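Local structure of streptokinase domain B (Streptococcus dysgalactiae subsp. equisimilis, 1QQR) at residues A[51-56]-A[64-69]; A[103-106]-A[111-114]. The protein is the B domain of streptokinase, a bacterial plasminogen activator with no protease activity of its own, and probably takes part in non-proteolytic activation of plasminogen. All blocks are in the same frame, centred on the assembly; numbering follows the deposited sequence.

In the fold
Interaction 1 (51-56 with 64-69) is partly buried and lies nearer the centre of the domain, where helix 46-60 packs against strand 64-76; interaction 2 (103-106 with 111-114) is a surface contact within the hairpin of strands 102-104 and 111-128. Their centres are 38 Å apart, on opposite sides of the chain's centre, yet both reach one sheet, in which strands 64-76 and 111-128 are neighbours. Chemistry follows place. Helix backbone groups are largely used within the helix, so a glutamine side chain bonds the strand backbone, and an alanine and an isoleucine pack beside it; the hairpin pairs backbone with backbone and adds a long salt bridge on one face.

Interaction 1 (A[51-56]-A[64-69]); sequences AQAQSI and YTIYER
Gln54 sends its side chain from helix 46-60 to Ile66 through two torsions: CG lies anti to the backbone N (chi1 -176°), and a bend at chi2 (55°) carries the amide to the strand, although its CB does not point there. OE1 arrives as an acceptor for the backbone N of Ile66, with 3.2 Å between Gln54 OE1 and Ile66 N. The bond is nearly straight at hydrogen, 167°, and the donor sits in the carbonyl plane on a lone pair. The same oxygen lies 3.2 Å from Ile66 CG1, and the two side chains run past each other in opposite directions. On the helical side of the strand, Ile66 points its CB toward the helix, and its CD1 meets Ala53 CB at 4.2 Å. A methyl suits position 53, since it lets helix and sheet come close, with 8.3 Å between the segment axes; Tyr124 and Phe16 extend this apolar layer around Ile66. Beside it, the hydroxyl of Thr65 donates to Ile66 O, with OG1 and O 3.2 Å apart, a local bond within the strand. Tyr64 turns its hydroxyl to Asp22. This is a helix packed on a mixed sheet, as in the beta-grasp fold of the streptokinase domains, made across the short connection between helix 46-60 and strand 64-76. Glutamine is long enough to span the gap and its amide oxygen takes up a strand N-H, so the helix is tied to the backbone by a directional bond as well as by apolar contact.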
ATOM      1  N   ALA A  51      -3.108   7.239   8.286  1.00 30.86           N
ATOM      2  CA  ALA A  51      -4.504   7.356   8.679  1.00 34.80           C
ATOM      3  C   ALA A  51      -5.262   6.150   8.158  1.00 41.30           C
ATOM      4  O   ALA A  51      -6.111   5.586   8.855  1.00 45.18           O
ATOM      5  CB  ALA A  51      -5.125   8.669   8.152  1.00 29.32           C
ATOM      6  N   GLN A  52      -4.954   5.753   6.927  1.00 39.69           N
ATOM      7  CA  GLN A  52      -5.593   4.592   6.323  1.00 36.79           C
ATOM      8  C   GLN A  52      -5.277   3.320   7.112  1.00 33.55           C
ATOM      9  O   GLN A  52      -6.160   2.526   7.423  1.00 36.13           O
ATOM     10  CB  GLN A  52      -5.101   4.403   4.882  1.00 38.99           C
ATOM     11  CG  GLN A  52      -6.010   4.963   3.829  1.00 46.77           C
ATOM     12  CD  GLN A  52      -7.434   4.464   3.981  1.00 55.17           C
ATOM     13  OE1 GLN A  52      -7.693   3.248   4.096  1.00 46.73           O
ATOM     14  NE2 GLN A  52      -8.370   5.401   3.988  1.00 42.18           N
ATOM     15  N   ALA A  53      -4.002   3.120   7.426  1.00 30.00           N
ATOM     16  CA  ALA A  53      -3.613   1.917   8.139  1.00 27.76           C
ATOM     17  C   ALA A  53      -4.248   1.880   9.546  1.00 30.25           C
ATOM     18  O   ALA A  53      -4.776   0.855   9.968  1.00 32.40           O
ATOM     19  CB  ALA A  53      -2.075   1.835   8.226  1.00 20.02           C
ATOM     20  N   GLN A  54      -4.214   3.002  10.258  1.00 31.08           N
ATOM     21  CA  GLN A  54      -4.778   3.054  11.599  1.00 29.80           C
ATOM     22  C   GLN A  54      -6.260   2.704  11.533  1.00 39.23           C
ATOM     23  O   GLN A  54      -6.754   1.937  12.350  1.00 39.26           O
ATOM     24  CB  GLN A  54      -4.565   4.450  12.221  1.00 35.59           C
ATOM     25  CG  GLN A  54      -5.035   4.621  13.692  1.00 34.47           C
ATOM     26  CD  GLN A  54      -4.410   3.590  14.666  1.00 51.36           C
ATOM     27  OE1 GLN A  54      -3.189   3.564  14.873  1.00 41.73           O
ATOM     28  NE2 GLN A  54      -5.259   2.740  15.262  1.00 40.09           N
ATOM     29  N   SER A  55      -6.979   3.223  10.543  1.00 38.47           N
ATOM     30  CA  SER A  55      -8.399   2.915  10.482  1.00 36.22           C
ATOM     31  C   SER A  55      -8.623   1.437  10.154  1.00 39.52           C
ATOM     32  O   SER A  55      -9.518   0.795  10.716  1.00 38.66           O
ATOM     33  CB  SER A  55      -9.124   3.843   9.489  1.00 38.91           C
ATOM     34  OG  SER A  55      -9.199   3.313   8.176  1.00 45.95           O
ATOM     35  N   ILE A  56      -7.809   0.874   9.268  1.00 38.99           N
ATOM     36  CA  ILE A  56      -7.966  -0.539   8.950  1.00 37.56           C
ATOM     37  C   ILE A  56      -7.641  -1.369  10.194  1.00 40.84           C
ATOM     38  O   ILE A  56      -8.332  -2.346  10.495  1.00 38.53           O
ATOM     39  CB  ILE A  56      -7.046  -0.943   7.808  1.00 40.90           C
ATOM     40  CG1 ILE A  56      -7.605  -0.373   6.502  1.00 39.35           C
ATOM     41  CG2 ILE A  56      -6.894  -2.452   7.769  1.00 37.81           C
ATOM     42  CD1 ILE A  56      -6.759  -0.629   5.303  1.00 38.19           C
ATOM     43  N   TYR A  64      -5.452  -2.519  19.345  1.00 48.85           N
ATOM     44  CA  TYR A  64      -4.071  -2.331  18.907  1.00 44.90           C
ATOM     45  C   TYR A  64      -3.900  -0.959  18.288  1.00 41.74           C
ATOM     46  O   TYR A  64      -4.874  -0.335  17.888  1.00 43.97           O
ATOM     47  CB  TYR A  64      -3.671  -3.380  17.869  1.00 44.32           C
ATOM     48  CG  TYR A  64      -3.322  -4.736  18.432  1.00 45.76           C
ATOM     49  CD1 TYR A  64      -4.313  -5.630  18.825  1.00 42.39           C
ATOM     50  CD2 TYR A  64      -1.994  -5.124  18.579  1.00 48.77           C
ATOM     51  CE1 TYR A  64      -3.990  -6.879  19.351  1.00 43.36           C
ATOM     52  CE2 TYR A  64      -1.657  -6.371  19.110  1.00 42.71           C
ATOM     53  CZ  TYR A  64      -2.657  -7.240  19.490  1.00 47.30           C
ATOM     54  OH  TYR A  64      -2.324  -8.478  19.992  1.00 50.35           O
ATOM     55  N   THR A  65      -2.658  -0.493  18.214  1.00 42.56           N
ATOM     56  CA  THR A  65      -2.345   0.801  17.614  1.00 37.51           C
ATOM     57  C   THR A  65      -1.050   0.678  16.826  1.00 36.00           C
ATOM     58  O   THR A  65      -0.254  -0.219  17.085  1.00 39.70           O
ATOM     59  CB  THR A  65      -2.138   1.912  18.674  1.00 37.48           C
ATOM     60  OG1 THR A  65      -1.630   3.099  18.030  1.00 52.30           O
ATOM     61  CG2 THR A  65      -1.138   1.480  19.718  1.00 38.97           C
ATOM     62  N   ILE A  66      -0.852   1.577  15.863  1.00 33.02           N
ATOM     63  CA  ILE A  66       0.353   1.591  15.057  1.00 33.83           C
ATOM     64  C   ILE A  66       1.475   1.955  16.004  1.00 35.91           C
ATOM     65  O   ILE A  66       1.348   2.878  16.801  1.00 39.12           O
ATOM     66  CB  ILE A  66       0.353   2.704  13.983  1.00 34.26           C
ATOM     67  CG1 ILE A  66      -0.792   2.517  12.998  1.00 43.56           C
ATOM     68  CG2 ILE A  66       1.701   2.724  13.269  1.00 27.55           C
ATOM     69  CD1 ILE A  66      -0.668   1.330  12.141  1.00 47.47           C
ATOM     70  N   TYR A  67       2.580   1.235  15.915  1.00 36.91           N
ATOM     71  CA  TYR A  67       3.716   1.536  16.749  1.00 30.51           C
ATOM     72  C   TYR A  67       4.659   2.217  15.786  1.00 35.80           C
ATOM     73  O   TYR A  67       5.044   3.354  15.997  1.00 39.32           O
ATOM     74  CB  TYR A  67       4.358   0.272  17.340  1.00 33.38           C
ATOM     75  CG  TYR A  67       5.606   0.647  18.093  1.00 43.46           C
ATOM     76  CD1 TYR A  67       5.546   1.560  19.147  1.00 41.73           C
ATOM     77  CD2 TYR A  67       6.858   0.220  17.663  1.00 44.51           C
ATOM     78  CE1 TYR A  67       6.702   2.050  19.741  1.00 52.93           C
ATOM     79  CE2 TYR A  67       8.024   0.706  18.249  1.00 53.42           C
ATOM     80  CZ  TYR A  67       7.939   1.626  19.285  1.00 54.94           C
ATOM     81  OH  TYR A  67       9.084   2.151  19.844  1.00 59.44           O
ATOM     82  N   GLU A  68       5.034   1.522  14.717  1.00 33.42           N
ATOM     83  CA  GLU A  68       5.884   2.153  13.744  1.00 38.08           C
ATOM     84  C   GLU A  68       5.855   1.477  12.381  1.00 34.67           C
ATOM     85  O   GLU A  68       5.584   0.283  12.263  1.00 35.10           O
ATOM     86  CB  GLU A  68       7.322   2.268  14.271  1.00 42.49           C
ATOM     87  CG  GLU A  68       8.132   0.997  14.275  1.00 57.21           C
ATOM     88  CD  GLU A  68       9.587   1.258  14.669  1.00 67.26           C
ATOM     89  OE1 GLU A  68      10.477   0.548  14.148  1.00 67.47           O
ATOM     90  OE2 GLU A  68       9.836   2.169  15.496  1.00 64.77           O
ATOM     91  N   ARG A  69       6.135   2.275  11.360  1.00 26.81           N
ATOM     92  CA  ARG A  69       6.150   1.817   9.987  1.00 32.27           C
ATOM     93  C   ARG A  69       7.439   1.046   9.705  1.00 35.37           C
ATOM     94  O   ARG A  69       8.512   1.445  10.129  1.00 40.40           O
ATOM     95  CB  ARG A  69       6.033   3.024   9.034  1.00 25.39           C
ATOM     96  CG  ARG A  69       6.089   2.623   7.553  1.00 35.13           C
ATOM     97  CD  ARG A  69       6.062   3.842   6.637  1.00 36.14           C
ATOM     98  NE  ARG A  69       4.711   4.382   6.522  1.00 43.53           N
ATOM     99  CZ  ARG A  69       4.291   5.516   7.071  1.00 45.17           C
ATOM    100  NH1 ARG A  69       5.117   6.269   7.795  1.00 47.11           N
ATOM    101  NH2 ARG A  69       3.038   5.900   6.888  1.00 39.54           N
TER

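Interaction 2 (A[103-106]-A[111-114])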
ATOM      1  N   ARG A 103      -4.652  -4.686 -23.013  1.00 37.47           N
ATOM      2  CA  ARG A 103      -4.491  -6.116 -23.224  1.00 42.42           C
ATOM      3  C   ARG A 103      -4.888  -6.381 -24.678  1.00 43.11           C
ATOM      4  O   ARG A 103      -5.459  -5.526 -25.352  1.00 41.86           O
ATOM      5  CB  ARG A 103      -5.380  -6.928 -22.278  1.00 40.60           C
ATOM      6  CG  ARG A 103      -6.836  -6.598 -22.349  1.00 45.49           C
ATOM      7  CD  ARG A 103      -7.660  -7.695 -21.686  1.00 58.24           C
ATOM      8  NE  ARG A 103      -9.034  -7.254 -21.455  1.00 70.88           N
ATOM      9  CZ  ARG A 103      -9.544  -6.984 -20.256  1.00 75.55           C
ATOM     10  NH1 ARG A 103      -8.795  -7.120 -19.165  1.00 75.46           N
ATOM     11  NH2 ARG A 103     -10.797  -6.548 -20.149  1.00 74.36           N
ATOM     12  N   ILE A 104      -4.582  -7.568 -25.160  1.00 42.18           N
ATOM     13  CA  ILE A 104      -4.909  -7.932 -26.520  1.00 45.58           C
ATOM     14  C   ILE A 104      -6.211  -8.724 -26.560  1.00 47.16           C
ATOM     15  O   ILE A 104      -6.375  -9.691 -25.833  1.00 47.90           O
ATOM     16  CB  ILE A 104      -3.748  -8.714 -27.124  1.00 42.56           C
ATOM     17  CG1 ILE A 104      -2.561  -7.750 -27.266  1.00 46.55           C
ATOM     18  CG2 ILE A 104      -4.160  -9.352 -28.448  1.00 42.61           C
ATOM     19  CD1 ILE A 104      -1.307  -8.344 -27.898  1.00 54.51           C
ATOM     20  N   ASN A 105      -7.159  -8.275 -27.382  1.00 55.45           N
ATOM     21  CA  ASN A 105      -8.450  -8.956 -27.499  1.00 57.73           C
ATOM     22  C   ASN A 105      -8.157 -10.320 -28.074  1.00 60.09           C
ATOM     23  O   ASN A 105      -7.566 -10.423 -29.153  1.00 55.36           O
ATOM     24  CB  ASN A 105      -9.389  -8.218 -28.457  1.00 56.54           C
ATOM     25  CG  ASN A 105     -10.752  -8.902 -28.587  1.00 60.83           C
ATOM     26  OD1 ASN A 105     -11.717  -8.523 -27.925  1.00 60.98           O
ATOM     27  ND2 ASN A 105     -10.826  -9.921 -29.433  1.00 60.31           N
ATOM     28  N   LYS A 106      -8.564 -11.361 -27.359  1.00 64.28           N
ATOM     29  CA  LYS A 106      -8.330 -12.725 -27.811  1.00 72.63           C
ATOM     30  C   LYS A 106      -8.909 -12.973 -29.209  1.00 72.14           C
ATOM     31  O   LYS A 106      -8.200 -13.413 -30.121  1.00 72.54           O
ATOM     32  CB  LYS A 106      -8.922 -13.714 -26.801  1.00 78.58           C
ATOM     33  CG  LYS A 106      -8.285 -13.638 -25.415  1.00 83.66           C
ATOM     34  CD  LYS A 106      -8.744 -14.793 -24.519  1.00 90.90           C
ATOM     35  CE  LYS A 106      -7.998 -14.804 -23.184  1.00 91.52           C
ATOM     36  NZ  LYS A 106      -8.445 -15.915 -22.295  1.00 93.42           N
ATOM     37  N   ASN A 111      -5.967  -4.213 -29.760  1.00 33.59           N
ATOM     38  CA  ASN A 111      -5.725  -3.718 -28.416  1.00 31.92           C
ATOM     39  C   ASN A 111      -6.909  -3.057 -27.718  1.00 37.33           C
ATOM     40  O   ASN A 111      -7.598  -2.217 -28.311  1.00 39.28           O
ATOM     41  CB  ASN A 111      -4.577  -2.711 -28.432  1.00 36.31           C
ATOM     42  CG  ASN A 111      -3.325  -3.267 -29.053  1.00 35.42           C
ATOM     43  OD1 ASN A 111      -3.084  -4.475 -29.017  1.00 42.66           O
ATOM     44  ND2 ASN A 111      -2.509  -2.393 -29.610  1.00 34.84           N
ATOM     45  N   GLU A 112      -7.138  -3.422 -26.453  1.00 36.01           N
ATOM     46  CA  GLU A 112      -8.188  -2.791 -25.658  1.00 35.85           C
ATOM     47  C   GLU A 112      -7.607  -2.249 -24.354  1.00 39.11           C
ATOM     48  O   GLU A 112      -7.039  -2.982 -23.546  1.00 36.59           O
ATOM     49  CB  GLU A 112      -9.345  -3.741 -25.379  1.00 38.92           C
ATOM     50  CG  GLU A 112      -8.979  -5.043 -24.757  1.00 61.33           C
ATOM     51  CD  GLU A 112     -10.201  -5.717 -24.184  1.00 65.19           C
ATOM     52  OE1 GLU A 112     -10.870  -5.078 -23.336  1.00 68.06           O
ATOM     53  OE2 GLU A 112     -10.492  -6.868 -24.584  1.00 69.17           O
ATOM     54  N   GLU A 113      -7.743  -0.942 -24.167  1.00 38.02           N
ATOM     55  CA  GLU A 113      -7.203  -0.277 -23.003  1.00 38.81           C
ATOM     56  C   GLU A 113      -7.911  -0.655 -21.724  1.00 39.82           C
ATOM     57  O   GLU A 113      -9.107  -0.929 -21.708  1.00 36.68           O
ATOM     58  CB  GLU A 113      -7.246   1.236 -23.196  1.00 37.75           C
ATOM     59  CG  GLU A 113      -6.427   1.711 -24.395  1.00 36.34           C
ATOM     60  CD  GLU A 113      -6.520   3.213 -24.594  1.00 37.51           C
ATOM     61  OE1 GLU A 113      -7.565   3.802 -24.235  1.00 36.70           O
ATOM     62  OE2 GLU A 113      -5.554   3.804 -25.116  1.00 37.42           O
ATOM     63  N   ILE A 114      -7.138  -0.707 -20.650  1.00 40.65           N
ATOM     64  CA  ILE A 114      -7.690  -1.031 -19.347  1.00 37.10           C
ATOM     65  C   ILE A 114      -7.043  -0.109 -18.344  1.00 35.61           C
ATOM     66  O   ILE A 114      -6.064   0.601 -18.657  1.00 32.44           O
ATOM     67  CB  ILE A 114      -7.438  -2.491 -18.950  1.00 43.45           C
ATOM     68  CG1 ILE A 114      -5.963  -2.852 -19.136  1.00 43.07           C
ATOM     69  CG2 ILE A 114      -8.343  -3.404 -19.765  1.00 37.49           C
ATOM     70  CD1 ILE A 114      -5.599  -4.179 -18.474  1.00 36.19           C
TER
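Arg103 crosses Glu112 at a slant on the face of the hairpin that both occupy, and can be followed outward. From CB, chi1 of 56° sets CG between the backbone N and the carbonyl carbon, where it meets the CG of Glu112, 3.6 Å between the two methylene carbons. CD, next in an extended chain, passes the carboxylate carbon of Glu112. NE makes the salt bridge, with Arg103 NE 3.4 Å from Glu112 OE1; that length, and the 75° between guanidinium and carboxylate planes, point to an electrostatic pairing rather than the flat two-pronged kind. Beyond it, CZ lies under the methyl of Ile114, whose CG2 sits over the centre of one guanidinium face, 3.7 Å from the plane. NH2 ends 3.5 Å from Glu112 OE1, beside the same oxygen. The backbones carry the register: Arg103 and Glu112 are an antiparallel hydrogen-bonded pair, with Arg103 N to Glu112 O at 3.0 Å and Glu112 N to Arg103 O at 2.9 Å. On the other face Ile104 and Asn111, a non-hydrogen-bonded pair, lie side by side and point the same way, Ile104 CG1 against Asn111 OD1. Outside the pair, Glu113 forms a salt bridge to Lys6, and Ile114 is joined to Ala101 by backbone hydrogen bonding. Long, flexible charged chains suit this face: their methylenes pack on each other while their charged ends can stay near solvent. Between these segments the directional bonds are the two of the backbone; the loosely matched ion pair, its guanidinium covered on one face by an isoleucine methyl, likely adds a modest attraction.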